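Local structure of dally-like, isoform A (Drosophila melanogaster, 6XTZ) at residues Y261-F272 with M519-I530. The protein is a glypican, probably a cell-surface heparan sulfate proteoglycan, that binds Wnt and Hedgehog proteins and shields the Wnt palmitoleate lipid to permit signalling at a distance. The protein carries 5 engineered substitutions. Sequence-based numbering, arbitrary orientation.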
ATOM      1  N   TYR A 261      -8.414  12.477 -11.864  1.00 41.91           N
ATOM      2  CA  TYR A 261      -6.994  12.181 -12.006  1.00 41.37           C
ATOM      3  C   TYR A 261      -6.560  10.998 -11.150  1.00 44.45           C
ATOM      4  O   TYR A 261      -5.431  10.520 -11.310  1.00 43.33           O
ATOM      5  CB  TYR A 261      -6.158  13.416 -11.657  1.00 39.60           C
ATOM      6  CG  TYR A 261      -6.269  13.867 -10.215  1.00 44.19           C
ATOM      7  CD1 TYR A 261      -7.263  14.753  -9.816  1.00 43.59           C
ATOM      8  CD2 TYR A 261      -5.369  13.419  -9.256  1.00 45.85           C
ATOM      9  CE1 TYR A 261      -7.364  15.170  -8.500  1.00 39.01           C
ATOM     10  CE2 TYR A 261      -5.462  13.831  -7.940  1.00 46.67           C
ATOM     11  CZ  TYR A 261      -6.460  14.705  -7.567  1.00 46.96           C
ATOM     12  OH  TYR A 261      -6.550  15.114  -6.257  1.00 52.16           O
ATOM     13  N   GLN A 262      -7.421  10.520 -10.254  1.00 44.36           N
ATOM     14  CA  GLN A 262      -7.142   9.377  -9.401  1.00 43.33           C
ATOM     15  C   GLN A 262      -7.714   8.076  -9.953  1.00 45.09           C
ATOM     16  O   GLN A 262      -7.755   7.078  -9.227  1.00 52.22           O
ATOM     17  CB  GLN A 262      -7.701   9.623  -7.998  1.00 38.45           C
ATOM     18  CG  GLN A 262      -7.179  10.876  -7.327  1.00 37.58           C
ATOM     19  CD  GLN A 262      -7.943  11.216  -6.062  1.00 39.80           C
ATOM     20  OE1 GLN A 262      -8.975  10.617  -5.767  1.00 43.59           O
ATOM     21  NE2 GLN A 262      -7.438  12.183  -5.310  1.00 40.78           N
ATOM     22  N   HIS A 263      -8.153   8.064 -11.214  1.00 41.90           N
ATOM     23  CA  HIS A 263      -8.868   6.904 -11.742  1.00 40.06           C
ATOM     24  C   HIS A 263      -7.968   5.677 -11.810  1.00 43.20           C
ATOM     25  O   HIS A 263      -8.272   4.638 -11.213  1.00 50.03           O
ATOM     26  CB  HIS A 263      -9.449   7.220 -13.121  1.00 40.83           C
ATOM     27  CG  HIS A 263     -10.346   6.147 -13.654  1.00 51.10           C
ATOM     28  ND1 HIS A 263     -11.655   6.003 -13.247  1.00 55.55           N
ATOM     29  CD2 HIS A 263     -10.118   5.156 -14.548  1.00 54.46           C
ATOM     30  CE1 HIS A 263     -12.198   4.975 -13.875  1.00 55.78           C
ATOM     31  NE2 HIS A 263     -11.286   4.443 -14.669  1.00 55.26           N
ATOM     32  N   GLU A 264      -6.869   5.778 -12.567  0.58 44.52           N
ATOM     33  CA  GLU A 264      -5.903   4.686 -12.640  0.58 44.35           C
ATOM     34  C   GLU A 264      -5.342   4.361 -11.265  0.58 42.40           C
ATOM     35  O   GLU A 264      -5.191   3.187 -10.906  0.58 42.14           O
ATOM     36  CB  GLU A 264      -4.765   5.052 -13.595  0.58 45.04           C
ATOM     37  CG  GLU A 264      -5.105   4.981 -15.071  0.58 48.16           C
ATOM     38  CD  GLU A 264      -4.028   5.608 -15.938  0.58 51.63           C
ATOM     39  OE1 GLU A 264      -3.978   6.854 -16.012  0.58 50.12           O
ATOM     40  OE2 GLU A 264      -3.224   4.857 -16.530  0.58 54.42           O
ATOM     41  N   PHE A 265      -5.027   5.395 -10.481  1.00 38.58           N
ATOM     42  CA  PHE A 265      -4.445   5.185  -9.161  1.00 35.58           C
ATOM     43  C   PHE A 265      -5.401   4.429  -8.251  1.00 42.33           C
ATOM     44  O   PHE A 265      -4.963   3.634  -7.412  1.00 44.04           O
ATOM     45  CB  PHE A 265      -4.065   6.529  -8.543  1.00 31.94           C
ATOM     46  CG  PHE A 265      -3.165   6.417  -7.347  1.00 39.23           C
ATOM     47  CD1 PHE A 265      -1.797   6.270  -7.505  1.00 42.02           C
ATOM     48  CD2 PHE A 265      -3.684   6.469  -6.064  1.00 35.13           C
ATOM     49  CE1 PHE A 265      -0.964   6.171  -6.408  1.00 38.79           C
ATOM     50  CE2 PHE A 265      -2.857   6.371  -4.962  1.00 36.98           C
ATOM     51  CZ  PHE A 265      -1.495   6.222  -5.135  1.00 39.61           C
ATOM     52  N   ASP A 266      -6.708   4.658  -8.409  1.00 36.67           N
ATOM     53  CA  ASP A 266      -7.692   3.932  -7.614  1.00 40.52           C
ATOM     54  C   ASP A 266      -7.693   2.445  -7.951  1.00 41.80           C
ATOM     55  O   ASP A 266      -7.731   1.601  -7.049  1.00 38.43           O
ATOM     56  CB  ASP A 266      -9.078   4.535  -7.828  1.00 40.28           C
ATOM     57  CG  ASP A 266     -10.187   3.647  -7.312  1.00 42.10           C
ATOM     58  OD1 ASP A 266     -10.139   3.260  -6.127  1.00 41.76           O
ATOM     59  OD2 ASP A 266     -11.115   3.348  -8.092  1.00 47.22           O
ATOM     60  N   SER A 267      -7.650   2.104  -9.241  1.00 38.94           N
ATOM     61  CA  SER A 267      -7.708   0.697  -9.626  1.00 41.75           C
ATOM     62  C   SER A 267      -6.453  -0.048  -9.189  1.00 42.71           C
ATOM     63  O   SER A 267      -6.536  -1.181  -8.699  1.00 46.09           O
ATOM     64  CB  SER A 267      -7.918   0.570 -11.136  1.00 49.20           C
ATOM     65  OG  SER A 267      -6.825   1.110 -11.857  1.00 57.10           O
ATOM     66  N   GLU A 268      -5.281   0.572  -9.347  1.00 38.28           N
ATOM     67  CA  GLU A 268      -4.051  -0.069  -8.896  1.00 40.09           C
ATOM     68  C   GLU A 268      -3.976  -0.142  -7.376  1.00 45.47           C
ATOM     69  O   GLU A 268      -3.353  -1.061  -6.833  1.00 45.84           O
ATOM     70  CB  GLU A 268      -2.834   0.666  -9.456  1.00 35.68           C
ATOM     71  CG  GLU A 268      -2.728   0.624 -10.973  1.00 38.69           C
ATOM     72  CD  GLU A 268      -2.490  -0.777 -11.512  1.00 40.38           C
ATOM     73  OE1 GLU A 268      -2.106  -1.672 -10.730  1.00 46.24           O
ATOM     74  OE2 GLU A 268      -2.687  -0.983 -12.727  1.00 45.85           O
ATOM     75  N   TRP A 269      -4.600   0.810  -6.676  1.00 43.26           N
ATOM     76  CA  TRP A 269      -4.668   0.733  -5.220  1.00 41.13           C
ATOM     77  C   TRP A 269      -5.419  -0.517  -4.779  1.00 45.37           C
ATOM     78  O   TRP A 269      -5.053  -1.153  -3.784  1.00 41.25           O
ATOM     79  CB  TRP A 269      -5.334   1.991  -4.662  1.00 37.20           C
ATOM     80  CG  TRP A 269      -5.320   2.089  -3.163  1.00 34.20           C
ATOM     81  CD1 TRP A 269      -6.293   1.670  -2.304  1.00 34.70           C
ATOM     82  CD2 TRP A 269      -4.285   2.657  -2.349  1.00 33.06           C
ATOM     83  NE1 TRP A 269      -5.928   1.938  -1.006  1.00 34.18           N
ATOM     84  CE2 TRP A 269      -4.699   2.542  -1.007  1.00 32.00           C
ATOM     85  CE3 TRP A 269      -3.049   3.252  -2.627  1.00 30.34           C
ATOM     86  CZ2 TRP A 269      -3.919   2.998   0.056  1.00 33.36           C
ATOM     87  CZ3 TRP A 269      -2.279   3.703  -1.571  1.00 34.13           C
ATOM     88  CH2 TRP A 269      -2.716   3.574  -0.246  1.00 36.80           C
ATOM     89  N   GLU A 270      -6.471  -0.886  -5.514  1.00 43.38           N
ATOM     90  CA  GLU A 270      -7.168  -2.135  -5.231  1.00 41.39           C
ATOM     91  C   GLU A 270      -6.269  -3.336  -5.492  1.00 43.20           C
ATOM     92  O   GLU A 270      -6.284  -4.306  -4.725  1.00 44.48           O
ATOM     93  CB  GLU A 270      -8.448  -2.226  -6.064  1.00 38.43           C
ATOM     94  CG  GLU A 270      -9.505  -1.199  -5.690  1.00 45.74           C
ATOM     95  CD  GLU A 270     -10.818  -1.425  -6.413  1.00 58.37           C
ATOM     96  OE1 GLU A 270     -10.919  -2.414  -7.167  1.00 65.79           O
ATOM     97  OE2 GLU A 270     -11.749  -0.613  -6.229  1.00 66.38           O
ATOM     98  N   ASN A 271      -5.481  -3.293  -6.571  1.00 42.21           N
ATOM     99  CA  ASN A 271      -4.519  -4.364  -6.821  1.00 44.87           C
ATOM    100  C   ASN A 271      -3.487  -4.439  -5.704  1.00 42.19           C
ATOM    101  O   ASN A 271      -3.070  -5.531  -5.304  1.00 48.94           O
ATOM    102  CB  ASN A 271      -3.828  -4.157  -8.170  1.00 42.02           C
ATOM    103  CG  ASN A 271      -4.781  -4.276  -9.343  1.00 45.41           C
ATOM    104  OD1 ASN A 271      -5.852  -4.871  -9.233  1.00 51.05           O
ATOM    105  ND2 ASN A 271      -4.390  -3.715 -10.479  1.00 42.08           N
ATOM    106  N   PHE A 272      -3.063  -3.281  -5.188  1.00 41.22           N
ATOM    107  CA  PHE A 272      -2.144  -3.262  -4.055  1.00 42.42           C
ATOM    108  C   PHE A 272      -2.772  -3.905  -2.825  1.00 39.88           C
ATOM    109  O   PHE A 272      -2.117  -4.682  -2.120  1.00 38.03           O
ATOM    110  CB  PHE A 272      -1.719  -1.824  -3.750  1.00 39.22           C
ATOM    111  CG  PHE A 272      -1.148  -1.639  -2.372  1.00 37.60           C
ATOM    112  CD1 PHE A 272       0.168  -1.978  -2.101  1.00 33.37           C
ATOM    113  CD2 PHE A 272      -1.925  -1.122  -1.347  1.00 39.15           C
ATOM    114  CE1 PHE A 272       0.697  -1.807  -0.834  1.00 34.05           C
ATOM    115  CE2 PHE A 272      -1.404  -0.952  -0.077  1.00 41.02           C
ATOM    116  CZ  PHE A 272      -0.092  -1.298   0.179  1.00 36.91           C
ATOM    117  N   MET A 519       0.650  12.478 -11.333  1.00 48.87           N
ATOM    118  CA  MET A 519       0.343  11.147 -10.828  1.00 47.37           C
ATOM    119  C   MET A 519       1.197  10.056 -11.460  1.00 49.01           C
ATOM    120  O   MET A 519       1.132   8.908 -11.008  1.00 44.82           O
ATOM    121  CB  MET A 519      -1.137  10.829 -11.060  1.00 36.84           C
ATOM    122  CG  MET A 519      -2.098  11.781 -10.368  1.00 37.88           C
ATOM    123  SD  MET A 519      -2.150  11.566  -8.579  1.00 41.66           S
ATOM    124  CE  MET A 519      -2.806   9.906  -8.464  1.00 31.36           C
ATOM    125  N   ALA A 520       1.994  10.384 -12.480  1.00 48.81           N
ATOM    126  CA  ALA A 520       2.702   9.354 -13.236  1.00 45.76           C
ATOM    127  C   ALA A 520       3.715   8.621 -12.365  1.00 48.14           C
ATOM    128  O   ALA A 520       3.755   7.385 -12.349  1.00 46.04           O
ATOM    129  CB  ALA A 520       3.384   9.974 -14.455  1.00 42.47           C
ATOM    130  N   SER A 521       4.548   9.367 -11.635  1.00 47.19           N
ATOM    131  CA  SER A 521       5.561   8.727 -10.802  1.00 49.26           C
ATOM    132  C   SER A 521       4.928   7.983  -9.633  1.00 46.86           C
ATOM    133  O   SER A 521       5.426   6.930  -9.219  1.00 48.53           O
ATOM    134  CB  SER A 521       6.562   9.766 -10.299  1.00 53.22           C
ATOM    135  OG  SER A 521       5.921  10.738  -9.495  1.00 65.92           O
ATOM    136  N   GLN A 522       3.832   8.512  -9.087  1.00 43.16           N
ATOM    137  CA  GLN A 522       3.133   7.817  -8.010  1.00 43.03           C
ATOM    138  C   GLN A 522       2.456   6.555  -8.522  1.00 44.10           C
ATOM    139  O   GLN A 522       2.388   5.546  -7.809  1.00 43.21           O
ATOM    140  CB  GLN A 522       2.110   8.744  -7.358  1.00 53.43           C
ATOM    141  CG  GLN A 522       2.684   9.616  -6.262  1.00 61.88           C
ATOM    142  CD  GLN A 522       3.892  10.406  -6.721  1.00 67.28           C
ATOM    143  OE1 GLN A 522       3.820  11.166  -7.688  1.00 73.79           O
ATOM    144  NE2 GLN A 522       5.014  10.225  -6.035  1.00 64.62           N
ATOM    145  N   LEU A 523       1.942   6.596  -9.750  1.00 43.19           N
ATOM    146  CA  LEU A 523       1.364   5.400 -10.346  1.00 39.99           C
ATOM    147  C   LEU A 523       2.436   4.351 -10.613  1.00 44.22           C
ATOM    148  O   LEU A 523       2.199   3.152 -10.434  1.00 45.13           O
ATOM    149  CB  LEU A 523       0.635   5.771 -11.635  1.00 35.76           C
ATOM    150  CG  LEU A 523      -0.335   4.745 -12.211  1.00 42.31           C
ATOM    151  CD1 LEU A 523      -1.456   4.464 -11.226  1.00 43.92           C
ATOM    152  CD2 LEU A 523      -0.887   5.256 -13.530  1.00 40.15           C
ATOM    153  N   SER A 524       3.628   4.788 -11.028  1.00 43.73           N
ATOM    154  CA  SER A 524       4.700   3.848 -11.332  1.00 43.69           C
ATOM    155  C   SER A 524       5.246   3.198 -10.066  1.00 44.20           C
ATOM    156  O   SER A 524       5.552   2.000 -10.062  1.00 47.26           O
ATOM    157  CB  SER A 524       5.815   4.560 -12.097  1.00 49.64           C
ATOM    158  OG  SER A 524       6.858   3.664 -12.434  1.00 57.00           O
ATOM    159  N   HIS A 525       5.381   3.970  -8.984  1.00 40.98           N
ATOM    160  CA  HIS A 525       5.848   3.398  -7.725  1.00 43.17           C
ATOM    161  C   HIS A 525       4.832   2.415  -7.157  1.00 44.56           C
ATOM    162  O   HIS A 525       5.208   1.357  -6.636  1.00 38.22           O
ATOM    163  CB  HIS A 525       6.137   4.506  -6.713  1.00 44.72           C
ATOM    164  CG  HIS A 525       7.308   5.366  -7.072  1.00 52.39           C
ATOM    165  ND1 HIS A 525       8.368   4.906  -7.822  1.00 56.16           N
ATOM    166  CD2 HIS A 525       7.586   6.659  -6.782  1.00 54.84           C
ATOM    167  CE1 HIS A 525       9.250   5.878  -7.978  1.00 54.66           C
ATOM    168  NE2 HIS A 525       8.798   6.953  -7.357  1.00 55.67           N
ATOM    169  N   LEU A 526       3.541   2.748  -7.246  1.00 36.16           N
ATOM    170  CA  LEU A 526       2.514   1.847  -6.736  1.00 38.61           C
ATOM    171  C   LEU A 526       2.483   0.542  -7.522  1.00 45.15           C
ATOM    172  O   LEU A 526       2.378  -0.539  -6.931  1.00 46.37           O
ATOM    173  CB  LEU A 526       1.147   2.529  -6.773  1.00 34.93           C
ATOM    174  CG  LEU A 526      -0.015   1.726  -6.186  1.00 33.69           C
ATOM    175  CD1 LEU A 526       0.252   1.385  -4.727  1.00 33.67           C
ATOM    176  CD2 LEU A 526      -1.324   2.482  -6.330  1.00 33.32           C
ATOM    177  N   LYS A 527       2.579   0.620  -8.852  1.00 45.99           N
ATOM    178  CA  LYS A 527       2.617  -0.599  -9.654  1.00 48.28           C
ATOM    179  C   LYS A 527       3.880  -1.403  -9.372  1.00 43.16           C
ATOM    180  O   LYS A 527       3.858  -2.639  -9.400  1.00 41.76           O
ATOM    181  CB  LYS A 527       2.525  -0.262 -11.142  1.00 50.65           C
ATOM    182  CG  LYS A 527       1.178   0.282 -11.587  1.00 57.67           C
ATOM    183  CD  LYS A 527       1.175   0.593 -13.077  1.00 61.06           C
ATOM    184  CE  LYS A 527      -0.165   1.156 -13.523  1.00 68.69           C
ATOM    185  NZ  LYS A 527      -0.162   1.528 -14.966  1.00 74.46           N
ATOM    186  N   ASN A 528       4.993  -0.717  -9.101  1.00 42.23           N
ATOM    187  CA  ASN A 528       6.240  -1.412  -8.806  1.00 45.55           C
ATOM    188  C   ASN A 528       6.122  -2.244  -7.535  1.00 46.13           C
ATOM    189  O   ASN A 528       6.637  -3.366  -7.466  1.00 45.04           O
ATOM    190  CB  ASN A 528       7.383  -0.404  -8.686  1.00 52.43           C
ATOM    191  CG  ASN A 528       8.720  -1.068  -8.433  1.00 65.30           C
ATOM    192  OD1 ASN A 528       8.952  -2.202  -8.851  1.00 65.51           O
ATOM    193  ND2 ASN A 528       9.608  -0.365  -7.739  1.00 74.29           N
ATOM    194  N   ALA A 529       5.443  -1.710  -6.516  1.00 44.97           N
ATOM    195  CA  ALA A 529       5.249  -2.467  -5.284  1.00 43.64           C
ATOM    196  C   ALA A 529       4.327  -3.660  -5.497  1.00 45.50           C
ATOM    197  O   ALA A 529       4.480  -4.687  -4.827  1.00 45.50           O
ATOM    198  CB  ALA A 529       4.697  -1.555  -4.188  1.00 36.63           C
ATOM    199  N   ILE A 530       3.371  -3.544  -6.421  1.00 39.97           N
ATOM    200  CA  ILE A 530       2.455  -4.650  -6.687  1.00 35.30           C
ATOM    201  C   ILE A 530       3.199  -5.820  -7.318  1.00 37.79           C
ATOM    202  O   ILE A 530       2.890  -6.987  -7.051  1.00 43.14           O
ATOM    203  CB  ILE A 530       1.289  -4.166  -7.568  1.00 39.51           C
ATOM    204  CG1 ILE A 530       0.487  -3.091  -6.834  1.00 43.87           C
ATOM    205  CG2 ILE A 530       0.385  -5.325  -7.963  1.00 36.53           C
ATOM    206  CD1 ILE A 530      -0.582  -2.449  -7.679  1.00 44.73           C
TER
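The helical segments 263-272 and 519-530, parts of helices 263-283 and 513-538, run nearly parallel, their local axes 9.4 Å apart at closest approach and 21° off alignment, with F265 beside L523 and F272 beside I530. At the N-terminal end M519, bent at chi2 and chi3, sets its sulfur at the edge of the Y261 ring, SD 3.8 Å from CD2, a Met-aromatic contact. The same bends carry its methyl CE to 3.6 Å from CB of F265. The F265 ring fills a hole formed by M519, Q522, L523 and L526. Over one face of this ring lies L526 CD2, 4.0 Å from the centroid in a CH-pi contact, while the carbonyl O of Q522 meets its edge. In return L526 enters a hole between F265, E268, W269 and F272, its CD1 lying 3.9 Å from F272 CB. E268 interlocks on the more polar flank: its chain, folded at chi2, lies against the aliphatic part of K527, but OE2 stays 4.2 Å from NZ, beyond a salt bridge. N271 ND2 donates to E268 OE1 from above the carboxylate plane, which should steady that group. Helix 185-216 covers the aromatic side through V213 on F265 and A210 on F272. Such reciprocal knobs-into-holes packing of near-parallel helices belongs to the elongated, all-helical glypican core, here joining two helices distant in sequence.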